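Local atomic coordinates of cyclic dimeric GMP binding protein (Pseudomonas fluorescens, PDB entry 3PJV), a protein that probably senses cyclic di-GMP inside the cell and, through the periplasmic domain described here, controls proteolysis in the periplasm by way of LapG. Residues 45-50 with 70-75; 83-88 with 122-127; 89-94 with 118-123; 95-100 with 107-112. All blocks are in the same frame, centred on the assembly; numbering follows the deposited sequence.

Four contacts illustrate how a small α/β domain is assembled from separate pieces and then completed by its twin. Contact 1 packs helix 39-50 beside strand 68-73; contacts 2 and 3 share K122 and L123 of helix 117-128, their centres about 7 Å apart, and F85 CE2 comes to 4.2 Å from L120 O between them. I75 of contact 1 meets Q125 of contact 2, although their centres are about 22 Å apart. Contact 4 is the hairpin that projects away, its centre about 30 Å from those of contacts 1 and 2, joined in sequence to contact 3. Contacts 2, 3 and 4 all touch the second subunit and so lie at or near the dimer interface.

Contact 1: 45-50 with 70-75; sequences LVSSIF and VERNGI
V70 opens the contact: its CG1 methyl lies 3.7 Å from V46 CG2, the methyls passing alongside one another between strand and helix. E71 starts away from the helix, yet its carbonyl is used, since R72 NH1 donates to E71 O at 3.0 Å from above the carbonyl plane and helps fix the guanidinium. R72 carries most of the work. Its CB sits over the centre of the F50 ring, 3.5 Å from the centroid, in a CH-pi contact. With CG anti to the carbonyl carbon (chi1 -70°) and a bend at chi2, the chain leaves the ring and sends its end toward S47, the guanidinium plane standing 84° from that of the ring. There R72 NH2 makes a weak bond to S47 OG at 3.2 Å; the stronger partner of both is E43, through its carboxylate to R72 and its carbonyl to S47. R72 NE donates to a water at 2.8 Å. This is a helix laid along a β hairpin: the segment axes run 16° apart, and R72 also pairs through its backbone with I58 of strand 55-62. Removing the F50 ring with an alanine here would probably open a gap under R72 CB and let the arginine chain shift. N73 C approaches F50 CZ at 3.6 Å, and G74 N meets the same CZ at the ring edge, 3.7 Å away.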
loop_
_atom_site.group_PDB
_atom_site.type_symbol
_atom_site.label_atom_id
_atom_site.label_comp_id
_atom_site.label_asym_id
_atom_site.label_seq_id
_atom_site.Cartn_x
_atom_site.Cartn_y
_atom_site.Cartn_z
ATOM N N LEU A 45 -13.907 6.695 8.441
ATOM C CA LEU A 45 -13.017 7.106 7.362
ATOM C C LEU A 45 -11.550 6.919 7.721
ATOM O O LEU A 45 -10.746 6.543 6.872
ATOM C CB LEU A 45 -13.286 8.563 6.983
ATOM C CG LEU A 45 -14.591 8.729 6.204
ATOM C CD1 LEU A 45 -14.951 10.200 6.068
ATOM C CD2 LEU A 45 -14.484 8.059 4.834
ATOM N N VAL A 46 -11.200 7.168 8.978
ATOM C CA VAL A 46 -9.832 6.940 9.413
ATOM C C VAL A 46 -9.515 5.437 9.470
ATOM O O VAL A 46 -8.449 5.005 9.033
ATOM C CB VAL A 46 -9.545 7.582 10.776
ATOM C CG1 VAL A 46 -8.139 7.203 11.268
ATOM C CG2 VAL A 46 -9.692 9.104 10.690
ATOM N N SER A 47 -10.448 4.650 9.999
ATOM C CA SER A 47 -10.254 3.198 10.076
ATOM C C SER A 47 -10.065 2.574 8.705
ATOM O O SER A 47 -9.225 1.685 8.527
ATOM C CB SER A 47 -11.442 2.532 10.780
ATOM O OG SER A 47 -11.406 2.791 12.165
ATOM N N SER A 48 -10.864 3.030 7.747
ATOM C CA SER A 48 -10.786 2.567 6.368
ATOM C C SER A 48 -9.341 2.586 5.884
ATOM O O SER A 48 -8.796 1.560 5.481
ATOM C CB SER A 48 -11.663 3.451 5.472
ATOM O OG SER A 48 -11.580 3.078 4.108
ATOM N N ILE A 49 -8.723 3.761 5.943
ATOM C CA ILE A 49 -7.342 3.939 5.508
ATOM C C ILE A 49 -6.343 3.153 6.368
ATOM O O ILE A 49 -5.412 2.542 5.847
ATOM C CB ILE A 49 -6.971 5.441 5.489
ATOM C CG1 ILE A 49 -7.986 6.203 4.636
ATOM C CG2 ILE A 49 -5.538 5.657 4.991
ATOM C CD1 ILE A 49 -8.123 5.673 3.220
ATOM N N PHE A 50 -6.537 3.158 7.681
ATOM C CA PHE A 50 -5.564 2.540 8.573
ATOM C C PHE A 50 -5.581 1.014 8.483
ATOM O O PHE A 50 -4.574 0.359 8.715
ATOM C CB PHE A 50 -5.813 2.950 10.012
ATOM C CG PHE A 50 -4.795 2.414 10.975
ATOM C CD1 PHE A 50 -5.086 1.318 11.767
ATOM C CD2 PHE A 50 -3.543 3.004 11.084
ATOM C CE1 PHE A 50 -4.154 0.820 12.654
ATOM C CE2 PHE A 50 -2.610 2.509 11.972
ATOM C CZ PHE A 50 -2.916 1.418 12.756
ATOM N N VAL A 70 -9.379 11.368 16.943
ATOM C CA VAL A 70 -9.275 9.933 16.733
ATOM C C VAL A 70 -7.829 9.599 16.424
ATOM O O VAL A 70 -7.109 10.394 15.835
ATOM C CB VAL A 70 -10.198 9.449 15.594
ATOM C CG1 VAL A 70 -9.698 9.946 14.265
ATOM C CG2 VAL A 70 -10.296 7.923 15.594
ATOM N N GLU A 71 -7.389 8.433 16.857
ATOM C CA GLU A 71 -6.053 7.984 16.483
ATOM C C GLU A 71 -5.929 6.471 16.416
ATOM O O GLU A 71 -6.727 5.730 16.984
ATOM C CB GLU A 71 -4.995 8.550 17.425
ATOM C CG GLU A 71 -5.024 7.964 18.800
ATOM C CD GLU A 71 -3.935 8.537 19.683
ATOM O OE1 GLU A 71 -2.790 8.675 19.200
ATOM O OE2 GLU A 71 -4.231 8.856 20.855
ATOM N N ARG A 72 -4.905 6.039 15.699
ATOM C CA ARG A 72 -4.659 4.636 15.473
ATOM C C ARG A 72 -3.155 4.451 15.414
ATOM O O ARG A 72 -2.447 5.255 14.823
ATOM C CB ARG A 72 -5.275 4.213 14.137
ATOM C CG ARG A 72 -6.810 4.179 14.109
ATOM C CD ARG A 72 -7.334 3.039 14.942
ATOM N NE ARG A 72 -8.775 2.826 14.818
ATOM C CZ ARG A 72 -9.693 3.515 15.493
ATOM N NH1 ARG A 72 -9.322 4.484 16.325
ATOM N NH2 ARG A 72 -10.984 3.247 15.331
ATOM N N ASN A 73 -2.668 3.378 16.022
ATOM C CA ASN A 73 -1.248 3.115 16.042
ATOM C C ASN A 73 -1.012 1.646 15.808
ATOM O O ASN A 73 -1.748 0.811 16.334
ATOM C CB ASN A 73 -0.646 3.503 17.400
ATOM C CG ASN A 73 -0.460 4.990 17.552
ATOM O OD1 ASN A 73 0.598 5.526 17.226
ATOM N ND2 ASN A 73 -1.484 5.670 18.052
ATOM N N GLY A 74 -0.010 1.324 15.001
ATOM C CA GLY A 74 0.513 -0.032 14.961
ATOM C C GLY A 74 1.958 -0.061 15.433
ATOM O O GLY A 74 2.548 0.980 15.723
ATOM N N ILE A 75 2.545 -1.248 15.513
ATOM C CA ILE A 75 3.974 -1.325 15.775
ATOM C C ILE A 75 4.714 -0.734 14.582
ATOM O O ILE A 75 4.427 -1.085 13.422
ATOM C CB ILE A 75 4.443 -2.769 16.024
ATOM C CG1 ILE A 75 5.876 -2.943 15.524
ATOM C CG2 ILE A 75 3.533 -3.746 15.327
ATOM C CD1 ILE A 75 6.280 -4.392 15.334
HETATM O O HOH W 1 -8.723 0.812 12.814
#

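Contact 2: 83-88 with 122-127; sequences DWFVKL and KLWQSA
The indole of W124 presents its edge to two aromatic faces at once. One face of F85 receives W124 CE3, which stands 3.5 Å from F85 CG and is displaced toward the rim; the ring planes are 72° apart, an edge-to-face pair, with F85 CD1 lying in the plane of the indole. The second pair is an offset edge-to-face one against the face of W84, planes at 78°, where W84 CH2 comes to 3.8 Å from W124 CZ3. W84 also has F85 CB over a face, toward its rim, so the three rings form an aromatic cluster. Both F85 and W124 hold CG anti to the backbone N, which carries the rings into the space between helices whose segments cross almost at right angles (95°). Beyond the indole, F85 CE1 touches A127 CB at 3.9 Å, and F85 CE2 lies 4.0 Å from L123 CB. W124 leans further on T79, V81 and P82, while L123 packs on Y13 of the second subunit. Dispersion and the attraction of ring-edge hydrogens for pi faces probably contribute much of the cohesion here, and the steeply inclined planes probably make it more orientation-dependent than aliphatic packing.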
loop_
_atom_site.group_PDB
_atom_site.type_symbol
_atom_site.label_atom_id
_atom_site.label_comp_id
_atom_site.label_asym_id
_atom_site.label_seq_id
_atom_site.Cartn_x
_atom_site.Cartn_y
_atom_site.Cartn_z
ATOM N N ASP A 83 8.613 -18.023 7.874
ATOM C CA ASP A 83 8.110 -18.599 6.635
ATOM C C ASP A 83 7.023 -19.621 6.914
ATOM O O ASP A 83 6.018 -19.682 6.207
ATOM C CB ASP A 83 9.249 -19.287 5.879
ATOM C CG ASP A 83 10.465 -18.394 5.718
ATOM O OD1 ASP A 83 11.155 -18.129 6.729
ATOM O OD2 ASP A 83 10.735 -17.960 4.576
ATOM N N TRP A 84 7.229 -20.421 7.954
ATOM C CA TRP A 84 6.295 -21.494 8.270
ATOM C C TRP A 84 4.916 -20.978 8.689
ATOM O O TRP A 84 3.925 -21.695 8.572
ATOM C CB TRP A 84 6.872 -22.443 9.325
ATOM C CG TRP A 84 7.291 -21.795 10.606
ATOM C CD1 TRP A 84 8.568 -21.489 10.994
ATOM C CD2 TRP A 84 6.438 -21.387 11.687
ATOM N NE1 TRP A 84 8.558 -20.920 12.240
ATOM C CE2 TRP A 84 7.265 -20.843 12.689
ATOM C CE3 TRP A 84 5.056 -21.430 11.903
ATOM C CZ2 TRP A 84 6.757 -20.340 13.888
ATOM C CZ3 TRP A 84 4.555 -20.926 13.088
ATOM C CH2 TRP A 84 5.402 -20.388 14.067
ATOM N N PHE A 85 4.853 -19.735 9.165
ATOM C CA PHE A 85 3.574 -19.144 9.561
ATOM C C PHE A 85 2.721 -18.814 8.333
ATOM O O PHE A 85 1.495 -18.933 8.362
ATOM C CB PHE A 85 3.789 -17.900 10.429
ATOM C CG PHE A 85 2.504 -17.254 10.906
ATOM C CD1 PHE A 85 1.759 -17.842 11.920
ATOM C CD2 PHE A 85 2.055 -16.066 10.358
ATOM C CE1 PHE A 85 0.584 -17.266 12.365
ATOM C CE2 PHE A 85 0.880 -15.466 10.809
ATOM C CZ PHE A 85 0.144 -16.076 11.816
ATOM N N VAL A 86 3.377 -18.416 7.247
ATOM C CA VAL A 86 2.685 -18.161 5.991
ATOM C C VAL A 86 1.921 -19.383 5.502
ATOM O O VAL A 86 0.748 -19.286 5.140
ATOM C CB VAL A 86 3.658 -17.699 4.886
ATOM C CG1 VAL A 86 2.896 -17.341 3.619
ATOM C CG2 VAL A 86 4.455 -16.514 5.363
ATOM N N LYS A 87 2.593 -20.534 5.490
ATOM C CA LYS A 87 1.962 -21.783 5.082
ATOM C C LYS A 87 0.816 -22.121 6.026
ATOM O O LYS A 87 -0.269 -22.509 5.589
ATOM C CB LYS A 87 2.985 -22.923 5.090
ATOM C CG LYS A 87 4.342 -22.536 4.520
ATOM C CD LYS A 87 5.341 -23.684 4.647
ATOM C CE LYS A 87 5.457 -24.145 6.090
ATOM N NZ LYS A 87 6.441 -25.245 6.263
ATOM N N LEU A 88 1.067 -21.964 7.322
ATOM C CA LEU A 88 0.065 -22.240 8.345
ATOM C C LEU A 88 -1.193 -21.400 8.140
ATOM O O LEU A 88 -2.301 -21.934 8.099
ATOM C CB LEU A 88 0.652 -21.997 9.741
ATOM C CG LEU A 88 -0.182 -22.351 10.972
ATOM C CD1 LEU A 88 -0.556 -23.828 10.976
ATOM C CD2 LEU A 88 0.581 -21.989 12.244
ATOM N N LYS A 122 0.423 -8.293 10.587
ATOM C CA LYS A 122 -0.659 -8.092 11.549
ATOM C C LYS A 122 -1.193 -9.412 12.115
ATOM O O LYS A 122 -1.494 -9.523 13.313
ATOM C CB LYS A 122 -1.783 -7.276 10.907
ATOM C CG LYS A 122 -1.396 -5.826 10.683
ATOM C CD LYS A 122 -2.352 -5.145 9.717
ATOM C CE LYS A 122 -3.798 -5.259 10.179
ATOM N NZ LYS A 122 -4.695 -4.548 9.217
ATOM N N LEU A 123 -1.305 -10.421 11.252
ATOM C CA LEU A 123 -1.790 -11.728 11.679
ATOM C C LEU A 123 -0.820 -12.357 12.672
ATOM O O LEU A 123 -1.235 -12.941 13.674
ATOM C CB LEU A 123 -1.988 -12.651 10.472
ATOM C CG LEU A 123 -3.248 -12.367 9.656
ATOM C CD1 LEU A 123 -3.181 -13.085 8.326
ATOM C CD2 LEU A 123 -4.489 -12.768 10.441
ATOM N N TRP A 124 0.472 -12.212 12.395
ATOM C CA TRP A 124 1.515 -12.702 13.287
ATOM C C TRP A 124 1.479 -11.995 14.647
ATOM O O TRP A 124 1.527 -12.658 15.687
ATOM C CB TRP A 124 2.887 -12.555 12.622
ATOM C CG TRP A 124 4.046 -12.959 13.476
ATOM C CD1 TRP A 124 4.980 -12.138 14.033
ATOM C CD2 TRP A 124 4.403 -14.295 13.868
ATOM N NE1 TRP A 124 5.899 -12.876 14.749
ATOM C CE2 TRP A 124 5.568 -14.206 14.657
ATOM C CE3 TRP A 124 3.852 -15.559 13.620
ATOM C CZ2 TRP A 124 6.187 -15.326 15.210
ATOM C CZ3 TRP A 124 4.469 -16.669 14.169
ATOM C CH2 TRP A 124 5.623 -16.544 14.953
ATOM N N GLN A 125 1.391 -10.665 14.646
ATOM C CA GLN A 125 1.268 -9.927 15.906
ATOM C C GLN A 125 0.089 -10.444 16.732
ATOM O O GLN A 125 0.202 -10.615 17.947
ATOM C CB GLN A 125 1.135 -8.427 15.657
ATOM C CG GLN A 125 2.371 -7.828 15.026
ATOM C CD GLN A 125 2.090 -6.498 14.358
ATOM O OE1 GLN A 125 1.031 -5.896 14.566
ATOM N NE2 GLN A 125 3.035 -6.032 13.549
ATOM N N SER A 126 -1.039 -10.697 16.066
ATOM C CA SER A 126 -2.228 -11.210 16.740
ATOM C C SER A 126 -2.002 -12.625 17.270
ATOM O O SER A 126 -2.501 -12.982 18.342
ATOM C CB SER A 126 -3.426 -11.223 15.791
ATOM O OG SER A 126 -3.895 -9.914 15.552
ATOM N N ALA A 127 -1.258 -13.424 16.508
ATOM C CA ALA A 127 -0.919 -14.783 16.907
ATOM C C ALA A 127 -0.059 -14.813 18.171
ATOM O O ALA A 127 -0.207 -15.703 19.017
ATOM C CB ALA A 127 -0.199 -15.506 15.772
#

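Contact 3: 89-94 with 118-123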
loop_
_atom_site.group_PDB
_atom_site.type_symbol
_atom_site.label_atom_id
_atom_site.label_comp_id
_atom_site.label_asym_id
_atom_site.label_seq_id
_atom_site.Cartn_x
_atom_site.Cartn_y
_atom_site.Cartn_z
ATOM N N ILE A 89 -1.017 -20.086 8.007
ATOM C CA ILE A 89 -2.142 -19.187 7.774
ATOM C C ILE A 89 -2.776 -19.449 6.405
ATOM O O ILE A 89 -3.992 -19.466 6.275
ATOM C CB ILE A 89 -1.723 -17.701 7.922
ATOM C CG1 ILE A 89 -2.431 -17.071 9.119
ATOM C CG2 ILE A 89 -2.060 -16.911 6.678
ATOM C CD1 ILE A 89 -2.278 -17.833 10.386
ATOM N N GLY A 90 -1.946 -19.668 5.390
ATOM C CA GLY A 90 -2.431 -19.960 4.052
ATOM C C GLY A 90 -3.390 -18.906 3.528
ATOM O O GLY A 90 -4.548 -19.197 3.232
ATOM N N LEU A 91 -2.905 -17.672 3.427
ATOM C CA LEU A 91 -3.685 -16.572 2.867
ATOM C C LEU A 91 -3.896 -16.732 1.367
ATOM O O LEU A 91 -2.953 -17.003 0.623
ATOM C CB LEU A 91 -2.969 -15.245 3.116
ATOM C CG LEU A 91 -3.496 -14.307 4.196
ATOM C CD1 LEU A 91 -2.982 -12.906 3.923
ATOM C CD2 LEU A 91 -5.002 -14.317 4.217
ATOM N N GLU A 92 -5.132 -16.548 0.917
ATOM C CA GLU A 92 -5.416 -16.543 -0.516
ATOM C C GLU A 92 -4.951 -15.227 -1.128
ATOM O O GLU A 92 -5.034 -14.184 -0.486
ATOM C CB GLU A 92 -6.908 -16.730 -0.777
ATOM C CG GLU A 92 -7.730 -15.480 -0.536
ATOM C CD GLU A 92 -9.181 -15.663 -0.924
ATOM O OE1 GLU A 92 -9.603 -15.096 -1.956
ATOM O OE2 GLU A 92 -9.901 -16.374 -0.197
ATOM N N PRO A 93 -4.468 -15.278 -2.379
ATOM C CA PRO A 93 -3.880 -14.136 -3.096
ATOM C C PRO A 93 -4.830 -12.939 -3.250
ATOM O O PRO A 93 -4.364 -11.804 -3.302
ATOM C CB PRO A 93 -3.542 -14.717 -4.476
ATOM C CG PRO A 93 -3.490 -16.195 -4.276
ATOM C CD PRO A 93 -4.480 -16.501 -3.199
ATOM N N ALA A 94 -6.130 -13.201 -3.332
ATOM C CA ALA A 94 -7.147 -12.149 -3.459
ATOM C C ALA A 94 -6.919 -11.171 -4.615
ATOM O O ALA A 94 -7.138 -9.980 -4.462
ATOM C CB ALA A 94 -7.286 -11.377 -2.143
ATOM N N PHE A 118 2.037 -6.740 4.884
ATOM C CA PHE A 118 1.467 -6.043 6.030
ATOM C C PHE A 118 0.371 -6.875 6.681
ATOM O O PHE A 118 0.247 -6.913 7.907
ATOM C CB PHE A 118 0.927 -4.659 5.623
ATOM C CG PHE A 118 1.984 -3.734 5.071
ATOM C CD1 PHE A 118 2.736 -2.934 5.919
ATOM C CD2 PHE A 118 2.246 -3.696 3.709
ATOM C CE1 PHE A 118 3.714 -2.088 5.411
ATOM C CE2 PHE A 118 3.229 -2.860 3.200
ATOM C CZ PHE A 118 3.958 -2.053 4.052
ATOM N N ALA A 119 -0.444 -7.516 5.856
ATOM C CA ALA A 119 -1.474 -8.411 6.369
ATOM C C ALA A 119 -0.854 -9.539 7.216
ATOM O O ALA A 119 -1.300 -9.825 8.333
ATOM C CB ALA A 119 -2.278 -8.985 5.212
ATOM N N LEU A 120 0.185 -10.168 6.683
ATOM C CA LEU A 120 0.852 -11.252 7.412
ATOM C C LEU A 120 1.464 -10.754 8.716
ATOM O O LEU A 120 1.406 -11.445 9.742
ATOM C CB LEU A 120 1.906 -11.916 6.536
ATOM C CG LEU A 120 1.315 -12.764 5.408
ATOM C CD1 LEU A 120 2.350 -13.037 4.333
ATOM C CD2 LEU A 120 0.741 -14.059 5.991
ATOM N N ALA A 121 2.057 -9.563 8.680
ATOM C CA ALA A 121 2.644 -8.985 9.890
ATOM C C ALA A 121 1.588 -8.810 10.967
ATOM O O ALA A 121 1.820 -9.133 12.123
ATOM C CB ALA A 121 3.339 -7.663 9.604
ATOM N N LYS A 122 0.423 -8.293 10.587
ATOM C CA LYS A 122 -0.659 -8.092 11.549
ATOM C C LYS A 122 -1.193 -9.412 12.115
ATOM O O LYS A 122 -1.494 -9.523 13.313
ATOM C CB LYS A 122 -1.783 -7.276 10.907
ATOM C CG LYS A 122 -1.396 -5.826 10.683
ATOM C CD LYS A 122 -2.352 -5.145 9.717
ATOM C CE LYS A 122 -3.798 -5.259 10.179
ATOM N NZ LYS A 122 -4.695 -4.548 9.217
ATOM N N LEU A 123 -1.305 -10.421 11.252
ATOM C CA LEU A 123 -1.790 -11.728 11.679
ATOM C C LEU A 123 -0.820 -12.357 12.672
ATOM O O LEU A 123 -1.235 -12.941 13.674
ATOM C CB LEU A 123 -1.988 -12.651 10.472
ATOM C CG LEU A 123 -3.248 -12.367 9.656
ATOM C CD1 LEU A 123 -3.181 -13.085 8.326
ATOM C CD2 LEU A 123 -4.489 -12.768 10.441
#
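L91 reaches across with its CD1 methyl to A119 CB, 4.2 Å away, and the same methyl lies near L120 CD2 at 4.4 Å. Its branch carbon, CG, faces L123 CD1 at 4.3 Å, so one leucine overlaps three residues along one buried side of helix 117-128. I89 fills the neighbouring place. Its CG2 meets L120 CD2 at 4.1 Å, the two side chains running alongside each other with their ends pointing contrary ways, while on its other branch CG1 lies 4.1 Å from L123 CD1, those two side chains set at a slant. The chi1 values of I89 (-114°) and L91 (-105°) both fall away from the staggered positions, which may reflect the fit against the helix. The arrangement is that of a helix end and the chain leaving it packed on a second helix: helix 83-89 stops at I89, G90 adopts positive phi (55°), a conformation that suits glycine, and L91 and E92 are extended before the chain turns at P93 and A94 to reach strand 96-102. A119, L120 and L123, spaced one and then three residues apart, present one side of their helix to I89 and L91. The second subunit adds contacts of its own: its V14 packs on L91, its R10 donates to the carbonyl of I89, and its R18 forms a salt bridge with E92.

Contact 4: 95-100 with 107-112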
loop_
_atom_site.group_PDB
_atom_site.type_symbol
_atom_site.label_atom_id
_atom_site.label_comp_id
_atom_site.label_asym_id
_atom_site.label_seq_id
_atom_site.Cartn_x
_atom_site.Cartn_y
_atom_site.Cartn_z
ATOM N N GLY A 95 -6.505 -11.671 -5.772
ATOM C CA GLY A 95 -6.236 -10.805 -6.906
ATOM C C GLY A 95 -7.451 -10.067 -7.450
ATOM O O GLY A 95 -8.596 -10.412 -7.152
ATOM N N GLY A 96 -7.195 -9.042 -8.253
ATOM C CA GLY A 96 -8.255 -8.328 -8.950
ATOM C C GLY A 96 -7.883 -8.157 -10.406
ATOM O O GLY A 96 -6.708 -8.148 -10.741
ATOM N N ASP A 97 -8.871 -8.033 -11.284
ATOM C CA ASP A 97 -8.560 -7.838 -12.692
ATOM C C ASP A 97 -9.574 -6.957 -13.415
ATOM O O ASP A 97 -10.682 -6.734 -12.930
ATOM C CB ASP A 97 -8.400 -9.182 -13.412
ATOM C CG ASP A 97 -9.571 -10.115 -13.182
ATOM O OD1 ASP A 97 -10.727 -9.701 -13.421
ATOM O OD2 ASP A 97 -9.332 -11.268 -12.762
ATOM N N ALA A 98 -9.180 -6.467 -14.580
ATOM C CA ALA A 98 -10.030 -5.563 -15.348
ATOM C C ALA A 98 -9.707 -5.691 -16.833
ATOM O O ALA A 98 -8.584 -6.027 -17.204
ATOM C CB ALA A 98 -9.845 -4.127 -14.878
ATOM N N LEU A 99 -10.696 -5.433 -17.680
ATOM C CA LEU A 99 -10.525 -5.591 -19.114
ATOM C C LEU A 99 -10.190 -4.271 -19.785
ATOM O O LEU A 99 -10.687 -3.221 -19.392
ATOM C CB LEU A 99 -11.797 -6.163 -19.744
ATOM C CG LEU A 99 -12.177 -7.570 -19.280
ATOM C CD1 LEU A 99 -13.360 -8.099 -20.073
ATOM C CD2 LEU A 99 -10.990 -8.510 -19.393
ATOM N N VAL A 100 -9.326 -4.342 -20.792
ATOM C CA VAL A 100 -9.037 -3.213 -21.659
ATOM C C VAL A 100 -9.665 -3.514 -23.014
ATOM O O VAL A 100 -9.432 -4.579 -23.585
ATOM C CB VAL A 100 -7.525 -3.024 -21.877
ATOM C CG1 VAL A 100 -7.264 -1.820 -22.776
ATOM C CG2 VAL A 100 -6.787 -2.893 -20.541
ATOM N N ALA A 107 -9.496 -6.465 -25.548
ATOM C CA ALA A 107 -8.156 -6.607 -26.122
ATOM C C ALA A 107 -7.128 -7.186 -25.144
ATOM O O ALA A 107 -6.213 -7.910 -25.537
ATOM C CB ALA A 107 -7.675 -5.263 -26.654
ATOM N N ALA A 108 -7.281 -6.872 -23.864
ATOM C CA ALA A 108 -6.328 -7.355 -22.866
ATOM C C ALA A 108 -6.959 -7.393 -21.484
ATOM O O ALA A 108 -7.940 -6.690 -21.226
ATOM C CB ALA A 108 -5.088 -6.460 -22.862
ATOM N N ARG A 109 -6.403 -8.228 -20.611
ATOM C CA ARG A 109 -6.818 -8.295 -19.218
ATOM C C ARG A 109 -5.654 -7.888 -18.309
ATOM O O ARG A 109 -4.535 -8.387 -18.461
ATOM C CB ARG A 109 -7.292 -9.705 -18.854
ATOM C CG ARG A 109 -7.723 -9.879 -17.403
ATOM C CD ARG A 109 -8.250 -11.301 -17.124
ATOM N NE ARG A 109 -7.206 -12.314 -17.248
ATOM C CZ ARG A 109 -7.122 -13.197 -18.241
ATOM N NH1 ARG A 109 -8.031 -13.209 -19.219
ATOM N NH2 ARG A 109 -6.125 -14.068 -18.252
ATOM N N VAL A 110 -5.926 -6.964 -17.390
ATOM C CA VAL A 110 -4.951 -6.539 -16.386
ATOM C C VAL A 110 -5.195 -7.340 -15.117
ATOM O O VAL A 110 -6.310 -7.346 -14.590
ATOM C CB VAL A 110 -5.105 -5.043 -16.046
ATOM C CG1 VAL A 110 -4.081 -4.631 -14.991
ATOM C CG2 VAL A 110 -4.964 -4.190 -17.292
ATOM N N GLU A 111 -4.164 -8.029 -14.633
ATOM C CA GLU A 111 -4.273 -8.818 -13.415
ATOM C C GLU A 111 -3.362 -8.240 -12.339
ATOM O O GLU A 111 -2.178 -8.051 -12.576
ATOM C CB GLU A 111 -3.870 -10.266 -13.684
ATOM C CG GLU A 111 -4.659 -10.897 -14.824
ATOM C CD GLU A 111 -4.221 -12.323 -15.122
ATOM O OE1 GLU A 111 -3.071 -12.686 -14.791
ATOM O OE2 GLU A 111 -5.039 -13.078 -15.684
ATOM N N VAL A 112 -3.922 -7.950 -11.169
ATOM C CA VAL A 112 -3.148 -7.355 -10.083
ATOM C C VAL A 112 -3.265 -8.190 -8.820
ATOM O O VAL A 112 -4.351 -8.654 -8.472
ATOM C CB VAL A 112 -3.624 -5.917 -9.756
ATOM C CG1 VAL A 112 -2.871 -5.381 -8.540
ATOM C CG2 VAL A 112 -3.442 -5.012 -10.953
HETATM O O HOH W 2 -7.284 -13.118 -13.752
#
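V100 and V110 mark the close side of this hairpin, V100 CG2 lying 3.9 Å from V110 CG2 on the face that also carries A98, A108 and V112. Here the backbones are knitted in antiparallel register, G96 with V112, A98 with V110 and V100 with A108 as hydrogen-bonded pairs. D97 CA comes within 3.0 Å of V110 O. At V100 the register slips into a classic β bulge: its carbonyl O accepts from A107 N at 2.7 Å and from A108 N at 3.2 Å. The other face, with D97 and L99 exposed, is the solvent side. L99 CD2 rests on R109 CB at 3.9 Å, and R109, its chain bent at chi3, grips E111 OE2 side-on with NE (2.8 Å) and NH2; OE2 lies in the guanidinium plane and is met on its anti side, from out of the carboxylate plane. A water joins E111 OE2 to D97 OD2. Replacing R109 by an alanine would probably leave the E111 carboxylate freer to turn, with R59 of the second subunit its remaining arginine. E111 is thus shared between two arginines, R59 holding OE1, while backbone pairing of 109-112 carries the sheet across the interface.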